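Local coordinates for protein hemolysin (Enterococcus faecalis, PDB 2R2Z) that forms the zinc-binding transporter-associated domain of a putative membrane hemolysin and may take part in flavin adenine dinucleotide binding, at residues A[37-42]-A[49-54]; A[73-78]-A[84-89]. One frame throughout, in Å; residues are numbered along the deposited sequence. Where two conformers were deposited one is given.

Contact 1. Residues A[37-42]-A[49-54]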
# COMPACT_ATOMS: atom_id res chain seq x y z
N LEU A 37 3.19 0.68 -10.67
CA LEU A 37 3.56 1.73 -9.74
C LEU A 37 5.02 2.10 -9.88
O LEU A 37 5.88 1.22 -10.04
CB LEU A 37 3.28 1.29 -8.30
CG LEU A 37 1.87 0.80 -7.98
CD1 LEU A 37 1.74 0.54 -6.47
CD2 LEU A 37 0.81 1.79 -8.45
N HIS A 38 5.32 3.39 -9.81
CA HIS A 38 6.70 3.86 -9.84
C HIS A 38 6.80 5.11 -9.00
O HIS A 38 5.90 5.95 -9.06
CB HIS A 38 7.15 4.23 -11.25
CG HIS A 38 7.12 3.11 -12.24
ND1 HIS A 38 8.02 2.06 -12.21
CD2 HIS A 38 6.31 2.88 -13.29
CE1 HIS A 38 7.76 1.23 -13.21
NE2 HIS A 38 6.74 1.72 -13.90
N MSE A 39 7.90 5.25 -8.27
CA MSE A 39 8.18 6.44 -7.48
C MSE A 39 9.69 6.52 -7.24
O MSE A 39 10.28 5.59 -6.69
CB MSE A 39 7.42 6.40 -6.15
CG MSE A 39 7.62 7.64 -5.28
SE MSE A 39 6.52 7.54 -3.69
CE MSE A 39 4.76 7.85 -4.50
N SER A 40 10.32 7.63 -7.62
CA SER A 40 11.76 7.77 -7.43
C SER A 40 12.12 7.96 -5.96
O SER A 40 11.39 8.58 -5.20
CB SER A 40 12.33 8.90 -8.28
OG SER A 40 12.23 8.55 -9.65
N ASP A 41 13.28 7.41 -5.59
CA ASP A 41 13.87 7.59 -4.26
C ASP A 41 13.05 6.99 -3.11
O ASP A 41 13.27 7.32 -1.95
CB ASP A 41 14.14 9.08 -3.98
CG ASP A 41 15.18 9.68 -4.93
OD1 ASP A 41 16.02 8.94 -5.49
OD2 ASP A 41 15.15 10.92 -5.10
N VAL A 42 12.11 6.11 -3.46
CA VAL A 42 11.27 5.42 -2.48
C VAL A 42 11.23 3.98 -2.95
O VAL A 42 11.00 3.72 -4.13
CB VAL A 42 9.84 6.01 -2.45
CG1 VAL A 42 8.96 5.22 -1.53
CG2 VAL A 42 9.88 7.49 -2.04
N LEU A 49 2.92 4.83 -0.10
CA LEU A 49 1.62 5.34 0.31
C LEU A 49 1.74 6.59 1.17
O LEU A 49 0.98 7.53 0.98
CB LEU A 49 0.77 4.26 0.98
CG LEU A 49 -0.64 4.70 1.40
CD1 LEU A 49 -1.45 5.28 0.21
CD2 LEU A 49 -1.43 3.56 2.02
N ILE A 50 2.69 6.60 2.10
CA ILE A 50 2.91 7.78 2.92
C ILE A 50 3.21 9.00 2.04
O ILE A 50 2.60 10.06 2.22
CB ILE A 50 4.04 7.54 3.97
CG1 ILE A 50 3.57 6.57 5.08
CG2 ILE A 50 4.57 8.88 4.54
CD1 ILE A 50 2.30 6.99 5.84
N THR A 51 4.10 8.83 1.07
CA THR A 51 4.47 9.92 0.17
C THR A 51 3.25 10.37 -0.63
O THR A 51 3.00 11.56 -0.75
CB THR A 51 5.58 9.49 -0.79
OG1 THR A 51 6.73 9.09 -0.03
CG2 THR A 51 5.97 10.65 -1.72
N ALA A 52 2.49 9.43 -1.17
CA ALA A 52 1.33 9.77 -1.99
C ALA A 52 0.25 10.49 -1.19
O ALA A 52 -0.37 11.42 -1.69
CB ALA A 52 0.77 8.53 -2.64
N LEU A 53 0.02 10.06 0.05
CA LEU A 53 -0.97 10.71 0.92
C LEU A 53 -0.54 12.12 1.29
O LEU A 53 -1.38 13.02 1.42
CB LEU A 53 -1.18 9.90 2.21
CG LEU A 53 -1.90 8.56 2.06
CD1 LEU A 53 -1.80 7.82 3.38
CD2 LEU A 53 -3.36 8.74 1.61
N GLY A 54 0.76 12.30 1.49
CA GLY A 54 1.33 13.59 1.85
C GLY A 54 1.31 13.91 3.33
O GLY A 54 1.86 14.93 3.75

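Contact 2. Residues A[73-78]-A[84-89]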
# COMPACT_ATOMS: atom_id res chain seq x y z
N THR A 73 -5.03 1.67 0.97
CA THR A 73 -5.52 2.24 2.22
C THR A 73 -4.51 1.97 3.31
O THR A 73 -3.92 0.89 3.38
CB THR A 73 -6.88 1.62 2.61
OG1 THR A 73 -7.82 1.87 1.56
CG2 THR A 73 -7.40 2.20 3.92
N ALA A 74 -4.29 2.94 4.19
CA ALA A 74 -3.40 2.74 5.32
C ALA A 74 -4.18 1.96 6.37
O ALA A 74 -4.97 2.55 7.14
CB ALA A 74 -2.97 4.11 5.88
N GLU A 75 -3.95 0.65 6.44
CA GLU A 75 -4.77 -0.21 7.27
C GLU A 75 -4.32 -0.26 8.72
O GLU A 75 -5.15 -0.32 9.62
CB GLU A 75 -4.80 -1.62 6.68
CG GLU A 75 -5.90 -2.47 7.28
CD GLU A 75 -7.30 -1.88 7.06
OE1 GLU A 75 -7.57 -1.16 6.06
OE2 GLU A 75 -8.15 -2.13 7.90
N GLU A 76 -3.00 -0.27 8.94
CA GLU A 76 -2.45 -0.36 10.29
C GLU A 76 -1.20 0.47 10.41
O GLU A 76 -0.22 0.22 9.69
CB GLU A 76 -2.13 -1.82 10.66
CG GLU A 76 -1.73 -1.95 12.11
CD GLU A 76 -1.46 -3.38 12.56
OE1 GLU A 76 -1.48 -4.30 11.72
OE2 GLU A 76 -1.22 -3.57 13.77
N MSE A 77 -1.25 1.40 11.35
CA MSE A 77 -0.09 2.21 11.75
C MSE A 77 0.47 1.68 13.06
O MSE A 77 -0.28 1.25 13.93
CB MSE A 77 -0.49 3.67 12.00
CG MSE A 77 -1.16 4.35 10.83
SE MSE A 77 -0.03 4.49 9.27
CE MSE A 77 1.39 5.59 10.05
N GLU A 78 1.79 1.72 13.18
CA GLU A 78 2.45 1.49 14.46
C GLU A 78 3.26 2.74 14.73
O GLU A 78 4.35 2.92 14.17
CB GLU A 78 3.33 0.22 14.43
CG GLU A 78 4.05 -0.08 15.76
CD GLU A 78 4.67 -1.47 15.80
OE1 GLU A 78 3.92 -2.46 15.66
OE2 GLU A 78 5.91 -1.57 15.98
N VAL A 84 0.82 -1.98 7.59
CA VAL A 84 0.04 -2.81 6.67
C VAL A 84 -0.83 -1.91 5.81
O VAL A 84 -1.50 -1.00 6.33
CB VAL A 84 -0.85 -3.84 7.44
CG1 VAL A 84 -1.58 -4.74 6.46
CG2 VAL A 84 0.01 -4.71 8.37
N LEU A 85 -0.82 -2.19 4.51
CA LEU A 85 -1.71 -1.53 3.55
C LEU A 85 -2.83 -2.48 3.18
O LEU A 85 -2.60 -3.68 3.08
CB LEU A 85 -0.94 -1.21 2.25
CG LEU A 85 0.12 -0.10 2.27
CD1 LEU A 85 1.40 -0.59 2.95
CD2 LEU A 85 0.44 0.34 0.85
N ARG A 86 -4.01 -1.95 2.93
CA ARG A 86 -5.04 -2.71 2.25
C ARG A 86 -5.05 -2.28 0.79
O ARG A 86 -4.90 -1.10 0.49
CB ARG A 86 -6.40 -2.45 2.90
CG ARG A 86 -7.55 -3.26 2.29
CD ARG A 86 -8.90 -2.80 2.86
NE ARG A 86 -9.02 -2.97 4.31
CZ ARG A 86 -9.76 -3.89 4.93
NH1 ARG A 86 -10.42 -4.81 4.25
NH2 ARG A 86 -9.81 -3.88 6.24
N VAL A 87 -5.17 -3.25 -0.11
CA VAL A 87 -5.20 -2.96 -1.52
C VAL A 87 -6.45 -3.55 -2.15
O VAL A 87 -6.73 -4.74 -1.97
CB VAL A 87 -3.98 -3.59 -2.20
CG1 VAL A 87 -3.91 -3.18 -3.65
CG2 VAL A 87 -2.68 -3.25 -1.43
N HIS A 88 -7.23 -2.70 -2.83
CA HIS A 88 -8.32 -3.19 -3.64
C HIS A 88 -8.05 -2.93 -5.11
O HIS A 88 -7.55 -1.88 -5.51
CB HIS A 88 -9.64 -2.56 -3.23
CG HIS A 88 -10.82 -3.39 -3.60
ND1 HIS A 88 -11.34 -3.43 -4.87
CD2 HIS A 88 -11.56 -4.24 -2.86
CE1 HIS A 88 -12.36 -4.26 -4.90
NE2 HIS A 88 -12.52 -4.77 -3.70
N PHE A 89 -8.37 -3.93 -5.93
CA PHE A 89 -8.25 -3.84 -7.38
C PHE A 89 -9.62 -3.71 -8.02
O PHE A 89 -10.54 -4.43 -7.67
CB PHE A 89 -7.55 -5.08 -7.94
CG PHE A 89 -6.13 -5.20 -7.51
CD1 PHE A 89 -5.13 -4.60 -8.25
CD2 PHE A 89 -5.77 -5.90 -6.37
CE1 PHE A 89 -3.81 -4.69 -7.87
CE2 PHE A 89 -4.44 -5.98 -5.97
CZ PHE A 89 -3.46 -5.37 -6.73
O HOH W 1 -7.88 -0.23 -0.19

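Contact 1. Residues A[37-42]-A[49-54]
Met-39 and Thr-51 reach toward each other tip to tip, and their meeting is the heart of a loop-on-helix contact: the connection after helix 26-33 makes a type II beta turn, from Met-39 to Val-42, beside the last turns of helix 45-53. It illustrates how one long side chain can span the distance between two backbones that do not themselves touch, since even the nearest CA atoms, those of Val-42 and Thr-51, are 8.6 Å apart. Met-39, modelled as selenomethionine, leaves the loop fully extended through its first two torsions, with CG anti to the backbone N (chi1 -178°), which carries the selenium straight across. There SE lies 3.6 Å from Thr-51 CB and 3.7 Å from Thr-51 CG2, so it packs on the branch of the threonine. A bend at chi3 (-72°) then turns the terminal methyl toward Ala-52, bringing CE to 4.5 Å from Ala-52 CB in a looser apolar contact. Tyr-48, on the same helix, also touches Met-39, and Ala-52 in turn meets Phe-65 of strand 64-67, so the loop is linked through the helix to the sheet. Beyond Met-39 the chain reverses through Ser-40 and Asp-41, the latter with the positive phi of the third position of a type II turn. Val-42 therefore comes back to the helix, its side chain sliding past that of Thr-51. No hydrogen bond crosses between the segments: Thr-51 OG1 is bonded to Gly-47 O within its own helix, and Val-42 CG2 only brushes that oxygen at 4.1 Å.

Contact 2. Residues A[73-78]-A[84-89]
Val-84 O is gripped by two successive amides of the facing strand, Glu-75 N at 3.0 Å and Glu-76 N at 3.1 Å, both tilted somewhat from its carbonyl plane. The return bond, Val-84 N to Glu-76 O, is longer at 3.2 Å. Two residues opposite one define a classic beta bulge, here in the antiparallel hairpin of strands 70-78 and 81-89, and it shifts the register by one residue. On one side of it Ala-74 and Leu-85 form a non-hydrogen-bonded pair; next comes the hydrogen-bonded pair Thr-73 and Arg-86, joined by Thr-73 N to Arg-86 O at 2.8 Å and by Arg-86 N to Thr-73 O. The extra residue brings Glu-75 toward the partner strand, where its chain, bent at chi2 (60°), offers the carboxylate to Arg-86. The guanidinium answers side-on, with NE 2.9 Å from Glu-75 OE1 and NH2 2.9 Å from Glu-75 OE2. Both bonds are nearly straight and lie close to the guanidinium plane, yet they reach the oxygens from above the carboxylate, the two planes being 75° apart. Lys-62 also salt-bridges Glu-75 OE2, while Arg-86 NH1 pairs with Glu-17, a zinc-binding residue; a zinc ion lies about 5 Å from the Arg-86 side chain.

Overall arrangement
The two contacts show how chemistry follows place in a small alpha+beta domain. Contact 1 lies at the surface, joins a loop to a helix, and relies on sparse apolar touching without a hydrogen bond between its segments. Contact 2 is partly buried, pairs the central strand 81-89 of the antiparallel sheet with its neighbour 70-78, and combines backbone bonding with a charged cluster on the side of Arg-86. They share no segment, but Leu-49, on the helix of contact 1, bridges them: its CD2 packs 3.9 Å from Leu-85 CD2 and also against the backbone at Thr-73 and Ala-74. The helix thus covers the sheet face bearing Ala-74 and Leu-85, while the salt bridges occupy the other.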